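Local atomic coordinates of AP endonuclease, family protein 2 (Mycobacterium smegmatis, PDB entry 5TNV), a protein that binds magnesium in a xylose isomerase-like TIM barrel and may have endonuclease activity. Residues 49-54 and 86-91; 56-61 and 67-72. All coordinates share one frame; numbering follows the deposited sequence.

Overall arrangement
Contacts 1 and 2 both use helix 51-63, one near its start and the other further along, and their centres lie about 12 Å apart. Both segments of contact 2 fall, in sequence, between those of contact 1. In contact 1 (49-54 with 86-91) the helix meets its neighbour 83-95 in the outer layer of the barrel, where a water-mediated carboxylate link at the partly exposed margin accompanies buried aromatic packing. Contact 2 (56-61 with 67-72) lies deeper, turning the same helix onto strand 68-70 with aliphatic groups alone. Helix 83-95 follows that strand in the chain, so the two contacts tie together three consecutive elements of the fold.

Contact 1. Residues 49-54 and 86-91; sequences APAGVW and IEEFRT
Glu-88 OE1 is gripped by two groups: it forms a salt bridge with Arg-85 in the preceding turn of its own helix and accepts from a water, 3.0 Å away, that links it to the start of helix 51-63. The same water accepts from Ala-51 N at 2.9 Å, so a first-turn amide of one helix is joined to a carboxylate of the other. Glu-88 reaches out straight past CG (chi2 -173°), which carries OE1 across to this water and to within 4.2 Å of Ala-51 CB.

Deeper in, Trp-54 takes over. The six-membered part of its indole comes up against Phe-89, with CZ3 3.7 Å from Phe-89 CB and CE3 3.9 Å from Phe-89 CD1. The two rings form an offset edge-to-face pair, Phe-89 presenting its edge to the indole face, with centroids 5.8 Å apart and planes at 63°. At its other end the indole is tethered by NE1, which donates to Ile-46 O. No hydrogen bond passes directly between 49-54 and 86-91, which meet through buried aromatic contact and one water; Arg-85 adds a bond from NH2 to Ala-49 O, and its NH1 bridge probably helps to keep Glu-88 ionised.

Contact 2. Residues 56-61 and 67-72; sequences KQLRQV and DHIDPT
Ile-69 points from strand 68-70 toward helix 51-63 and meets it with two separate branches; the side chain as a whole crosses those of Leu-58 and Val-61 at about a right angle. Its longer branch ends at CD1, which touches Leu-58 CD2 at 3.7 Å, methyl against methyl. The shorter branch, CG2, faces Val-61 CG1 at 3.9 Å. Leu-58 and Val-61 lie three residues apart, nearly one helical turn, and the forked isoleucine can therefore engage both at once. Its chi1 of 71° sets CG1 between the backbone N and the carbonyl carbon, while CG2 stands anti to the carbonyl carbon; this rotation aims the fork so that the CG1 arm, through CD1, reaches Leu-58 and CG2 reaches Val-61. Val-61 offers the methyl that lies anti to its own backbone N.

All three side chains are buried, and no hydrogen bond crosses between the segments. Leu-93 of helix 83-95 touches both Leu-58 and Ile-69, whereas Phe-36 and Phe-66 pack on Val-61. Just beyond Ile-69 the strand ends in an Asx turn: Asp-70 OD1 accepts from Thr-72 N at 2.9 Å, and Asp-70 OD2 accepts from Ser-102 and Ser-104 of the adjoining strand. Helix 51-63 connects the parallel strands 29-32 and 68-70, and this aliphatic seam seats it against the second of them, as in the beta-alpha-beta units from which a TIM barrel is built.

Contact 1. Residues 49-54 and 86-91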
loop_
_atom_site.group_PDB
_atom_site.type_symbol
_atom_site.label_atom_id
_atom_site.label_comp_id
_atom_site.label_asym_id
_atom_site.label_seq_id
_atom_site.Cartn_x
_atom_site.Cartn_y
_atom_site.Cartn_z
ATOM N N ALA A 49 13.963 -31.921 9.892
ATOM C CA ALA A 49 12.577 -32.002 10.374
ATOM C C ALA A 49 11.809 -33.135 9.718
ATOM O O ALA A 49 12.092 -33.506 8.590
ATOM C CB ALA A 49 11.881 -30.670 10.100
ATOM N N PRO A 50 10.792 -33.649 10.382
ATOM C CA PRO A 50 9.920 -34.628 9.723
ATOM C C PRO A 50 9.247 -33.972 8.510
ATOM O O PRO A 50 8.984 -32.773 8.461
ATOM C CB PRO A 50 8.921 -34.947 10.800
ATOM C CG PRO A 50 9.454 -34.474 12.082
ATOM C CD PRO A 50 10.390 -33.364 11.766
ATOM N N ALA A 51 8.957 -34.836 7.521
ATOM C CA ALA A 51 8.388 -34.339 6.271
ATOM C C ALA A 51 7.075 -33.590 6.558
ATOM O O ALA A 51 6.707 -32.673 5.846
ATOM C CB ALA A 51 8.263 -35.459 5.272
ATOM N N GLY A 52 6.331 -33.986 7.565
ATOM C CA GLY A 52 5.083 -33.324 7.917
ATOM C C GLY A 52 5.248 -31.871 8.303
ATOM O O GLY A 52 4.324 -31.058 8.129
ATOM N N VAL A 53 6.392 -31.496 8.851
ATOM C CA VAL A 53 6.711 -30.126 9.152
ATOM C C VAL A 53 6.874 -29.342 7.844
ATOM O O VAL A 53 6.312 -28.243 7.687
ATOM C CB VAL A 53 7.949 -30.067 10.030
ATOM C CG1 VAL A 53 8.464 -28.654 10.206
ATOM C CG2 VAL A 53 7.618 -30.610 11.428
ATOM N N TRP A 54 7.623 -29.856 6.907
ATOM C CA TRP A 54 7.753 -29.257 5.582
ATOM C C TRP A 54 6.378 -29.107 4.970
ATOM O O TRP A 54 6.063 -28.092 4.348
ATOM C CB TRP A 54 8.600 -30.145 4.702
ATOM C CG TRP A 54 10.011 -30.410 5.160
ATOM C CD1 TRP A 54 10.757 -29.713 6.037
ATOM C CD2 TRP A 54 10.832 -31.491 4.727
ATOM N NE1 TRP A 54 11.998 -30.266 6.174
ATOM C CE2 TRP A 54 12.079 -31.377 5.387
ATOM C CE3 TRP A 54 10.660 -32.577 3.866
ATOM C CZ2 TRP A 54 13.126 -32.275 5.193
ATOM C CZ3 TRP A 54 11.696 -33.456 3.676
ATOM C CH2 TRP A 54 12.908 -33.321 4.333
ATOM N N ILE A 86 15.312 -36.675 -0.131
ATOM C CA ILE A 86 14.791 -36.018 -1.340
ATOM C C ILE A 86 13.458 -36.634 -1.705
ATOM O O ILE A 86 12.513 -35.919 -2.056
ATOM C CB ILE A 86 15.792 -36.049 -2.501
ATOM C CG1 ILE A 86 16.951 -35.091 -2.237
ATOM C CG2 ILE A 86 15.120 -35.809 -3.852
ATOM C CD1 ILE A 86 16.645 -33.619 -2.328
ATOM N N GLU A 87 13.339 -37.971 -1.690
ATOM C CA GLU A 87 12.073 -38.579 -2.041
ATOM C C GLU A 87 10.989 -38.311 -0.996
ATOM O O GLU A 87 9.835 -38.124 -1.399
ATOM C CB GLU A 87 12.254 -40.086 -2.357
ATOM C CG GLU A 87 13.088 -40.402 -3.578
ATOM C CD GLU A 87 12.629 -39.679 -4.850
ATOM O OE1 GLU A 87 11.386 -39.578 -5.014
ATOM O OE2 GLU A 87 13.506 -39.214 -5.626
ATOM N N GLU A 88 11.319 -38.208 0.289
ATOM C CA GLU A 88 10.372 -37.793 1.293
ATOM C C GLU A 88 9.819 -36.399 0.949
ATOM O O GLU A 88 8.614 -36.121 1.035
ATOM C CB GLU A 88 10.970 -37.781 2.675
ATOM C CG GLU A 88 11.313 -39.009 3.376
ATOM C CD GLU A 88 11.765 -38.949 4.805
ATOM O OE1 GLU A 88 11.607 -37.929 5.357
ATOM O OE2 GLU A 88 12.282 -40.001 5.309
ATOM N N PHE A 89 10.746 -35.499 0.594
ATOM C CA PHE A 89 10.387 -34.145 0.207
ATOM C C PHE A 89 9.505 -34.125 -1.032
ATOM O O PHE A 89 8.501 -33.421 -1.077
ATOM C CB PHE A 89 11.700 -33.372 -0.021
ATOM C CG PHE A 89 11.459 -31.946 -0.476
ATOM C CD1 PHE A 89 11.289 -30.915 0.430
ATOM C CD2 PHE A 89 11.413 -31.626 -1.805
ATOM C CE1 PHE A 89 11.070 -29.604 -0.023
ATOM C CE2 PHE A 89 11.152 -30.364 -2.293
ATOM C CZ PHE A 89 10.955 -29.336 -1.367
ATOM N N ARG A 90 9.889 -34.899 -2.054
ATOM C CA ARG A 90 9.145 -34.945 -3.295
ATOM C C ARG A 90 7.693 -35.340 -3.040
ATOM O O ARG A 90 6.737 -34.811 -3.642
ATOM C CB ARG A 90 9.784 -35.887 -4.306
ATOM C CG ARG A 90 9.389 -35.653 -5.751
ATOM C CD ARG A 90 10.039 -36.671 -6.650
ATOM N NE ARG A 90 11.510 -36.843 -6.570
ATOM C CZ ARG A 90 12.366 -36.020 -7.186
ATOM N NH1 ARG A 90 11.993 -34.944 -7.838
ATOM N NH2 ARG A 90 13.651 -36.214 -7.117
ATOM N N THR A 91 7.480 -36.319 -2.131
ATOM C CA THR A 91 6.155 -36.800 -1.809
ATOM C C THR A 91 5.308 -35.668 -1.172
ATOM O O THR A 91 4.181 -35.459 -1.586
ATOM C CB THR A 91 6.226 -37.983 -0.862
ATOM O OG1 THR A 91 6.885 -39.031 -1.587
ATOM C CG2 THR A 91 4.859 -38.486 -0.481
HETATM O O HOH W 1 9.933 -37.554 7.782
#

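Contact 2. Residues 56-61 and 67-72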
loop_
_atom_site.group_PDB
_atom_site.type_symbol
_atom_site.label_atom_id
_atom_site.label_comp_id
_atom_site.label_asym_id
_atom_site.label_seq_id
_atom_site.Cartn_x
_atom_site.Cartn_y
_atom_site.Cartn_z
ATOM N N LYS A 56 3.422 -28.642 6.271
ATOM C CA LYS A 56 2.616 -27.549 6.809
ATOM C C LYS A 56 3.104 -26.194 6.303
ATOM O O LYS A 56 2.295 -25.271 6.157
ATOM C CB LYS A 56 2.553 -27.633 8.312
ATOM C CG LYS A 56 1.648 -28.776 8.814
ATOM C CD LYS A 56 0.971 -28.485 10.160
ATOM C CE LYS A 56 0.380 -29.735 10.806
ATOM N NZ LYS A 56 0.820 -29.923 12.221
ATOM N N GLN A 57 4.397 -26.042 6.056
ATOM C CA GLN A 57 4.920 -24.791 5.469
ATOM C C GLN A 57 4.457 -24.687 4.022
ATOM O O GLN A 57 3.915 -23.634 3.619
ATOM C CB GLN A 57 6.447 -24.762 5.583
ATOM C CG GLN A 57 6.933 -24.696 6.994
ATOM C CD GLN A 57 8.443 -24.801 7.086
ATOM O OE1 GLN A 57 9.057 -25.675 6.458
ATOM N NE2 GLN A 57 9.049 -23.887 7.844
ATOM N N LEU A 58 4.621 -25.746 3.252
ATOM C CA LEU A 58 4.172 -25.799 1.864
ATOM C C LEU A 58 2.658 -25.508 1.776
ATOM O O LEU A 58 2.191 -24.812 0.876
ATOM C CB LEU A 58 4.499 -27.135 1.281
ATOM C CG LEU A 58 5.971 -27.381 0.983
ATOM C CD1 LEU A 58 6.244 -28.873 0.836
ATOM C CD2 LEU A 58 6.426 -26.590 -0.265
ATOM N N ARG A 59 1.902 -26.047 2.723
ATOM C CA ARG A 59 0.435 -25.872 2.721
ATOM C C ARG A 59 0.059 -24.400 2.787
ATOM O O ARG A 59 -0.919 -23.984 2.158
ATOM C CB ARG A 59 -0.146 -26.618 3.903
ATOM C CG ARG A 59 -1.664 -26.777 3.858
ATOM C CD ARG A 59 -2.152 -27.688 4.979
ATOM N NE ARG A 59 -1.565 -29.032 4.802
ATOM C CZ ARG A 59 -1.385 -29.905 5.785
ATOM N NH1 ARG A 59 -1.796 -29.647 7.006
ATOM N NH2 ARG A 59 -0.833 -31.073 5.522
ATOM N N GLN A 60 0.791 -23.608 3.574
ATOM C CA GLN A 60 0.488 -22.190 3.674
ATOM C C GLN A 60 0.605 -21.511 2.312
ATOM O O GLN A 60 -0.127 -20.546 2.028
ATOM C CB GLN A 60 1.435 -21.502 4.667
ATOM C CG GLN A 60 1.205 -21.942 6.106
ATOM C CD GLN A 60 2.110 -21.167 7.022
ATOM O OE1 GLN A 60 2.022 -19.936 7.116
ATOM N NE2 GLN A 60 3.008 -21.848 7.685
ATOM N N VAL A 61 1.566 -21.946 1.516
ATOM C CA VAL A 61 1.815 -21.411 0.176
ATOM C C VAL A 61 0.681 -21.811 -0.763
ATOM O O VAL A 61 0.120 -20.978 -1.481
ATOM C CB VAL A 61 3.198 -21.894 -0.295
ATOM C CG1 VAL A 61 3.446 -21.388 -1.693
ATOM C CG2 VAL A 61 4.274 -21.450 0.657
ATOM N N ASP A 67 0.766 -22.486 -7.472
ATOM C CA ASP A 67 1.048 -23.786 -8.061
ATOM C C ASP A 67 2.527 -24.158 -7.985
ATOM O O ASP A 67 2.852 -25.344 -8.016
ATOM C CB ASP A 67 0.627 -23.799 -9.532
ATOM C CG ASP A 67 -0.851 -23.677 -9.741
ATOM O OD1 ASP A 67 -1.599 -24.353 -9.100
ATOM O OD2 ASP A 67 -1.260 -22.917 -10.630
ATOM N N HIS A 68 3.411 -23.165 -7.941
ATOM C CA HIS A 68 4.833 -23.378 -7.992
ATOM C C HIS A 68 5.534 -22.693 -6.824
ATOM O O HIS A 68 5.079 -21.630 -6.326
ATOM C CB HIS A 68 5.442 -22.872 -9.305
ATOM C CG HIS A 68 5.030 -23.681 -10.474
ATOM N ND1 HIS A 68 3.943 -23.388 -11.249
ATOM C CD2 HIS A 68 5.616 -24.820 -10.948
ATOM C CE1 HIS A 68 3.840 -24.307 -12.192
ATOM N NE2 HIS A 68 4.818 -25.195 -12.050
ATOM N N ILE A 69 6.686 -23.254 -6.435
ATOM C CA ILE A 69 7.604 -22.686 -5.477
ATOM C C ILE A 69 9.005 -22.684 -6.054
ATOM O O ILE A 69 9.331 -23.418 -7.009
ATOM C CB ILE A 69 7.589 -23.422 -4.117
ATOM C CG1 ILE A 69 8.226 -24.801 -4.240
ATOM C CG2 ILE A 69 6.213 -23.451 -3.521
ATOM C CD1 ILE A 69 8.657 -25.440 -2.949
ATOM N N ASP A 70 9.836 -21.877 -5.423
ATOM C CA ASP A 70 11.292 -21.886 -5.570
ATOM C C ASP A 70 11.802 -22.105 -4.156
ATOM O O ASP A 70 11.638 -21.259 -3.302
ATOM C CB ASP A 70 11.806 -20.617 -6.191
ATOM C CG ASP A 70 13.313 -20.568 -6.372
ATOM O OD1 ASP A 70 14.057 -21.089 -5.512
ATOM O OD2 ASP A 70 13.734 -19.980 -7.424
ATOM N N PRO A 71 12.386 -23.302 -3.875
ATOM C CA PRO A 71 12.768 -23.597 -2.483
ATOM C C PRO A 71 13.940 -22.745 -1.992
ATOM O O PRO A 71 14.194 -22.745 -0.786
ATOM C CB PRO A 71 13.174 -25.072 -2.560
ATOM C CG PRO A 71 13.718 -25.215 -3.950
ATOM C CD PRO A 71 12.762 -24.384 -4.792
ATOM N N THR A 72 14.644 -22.098 -2.890
ATOM C CA THR A 72 15.930 -21.438 -2.576
ATOM C C THR A 72 16.900 -22.466 -2.047
ATOM O O THR A 72 16.701 -23.675 -2.231
ATOM C CB THR A 72 15.784 -20.172 -1.712
ATOM O OG1 THR A 72 15.619 -20.502 -0.300
ATOM C CG2 THR A 72 14.652 -19.295 -2.165
#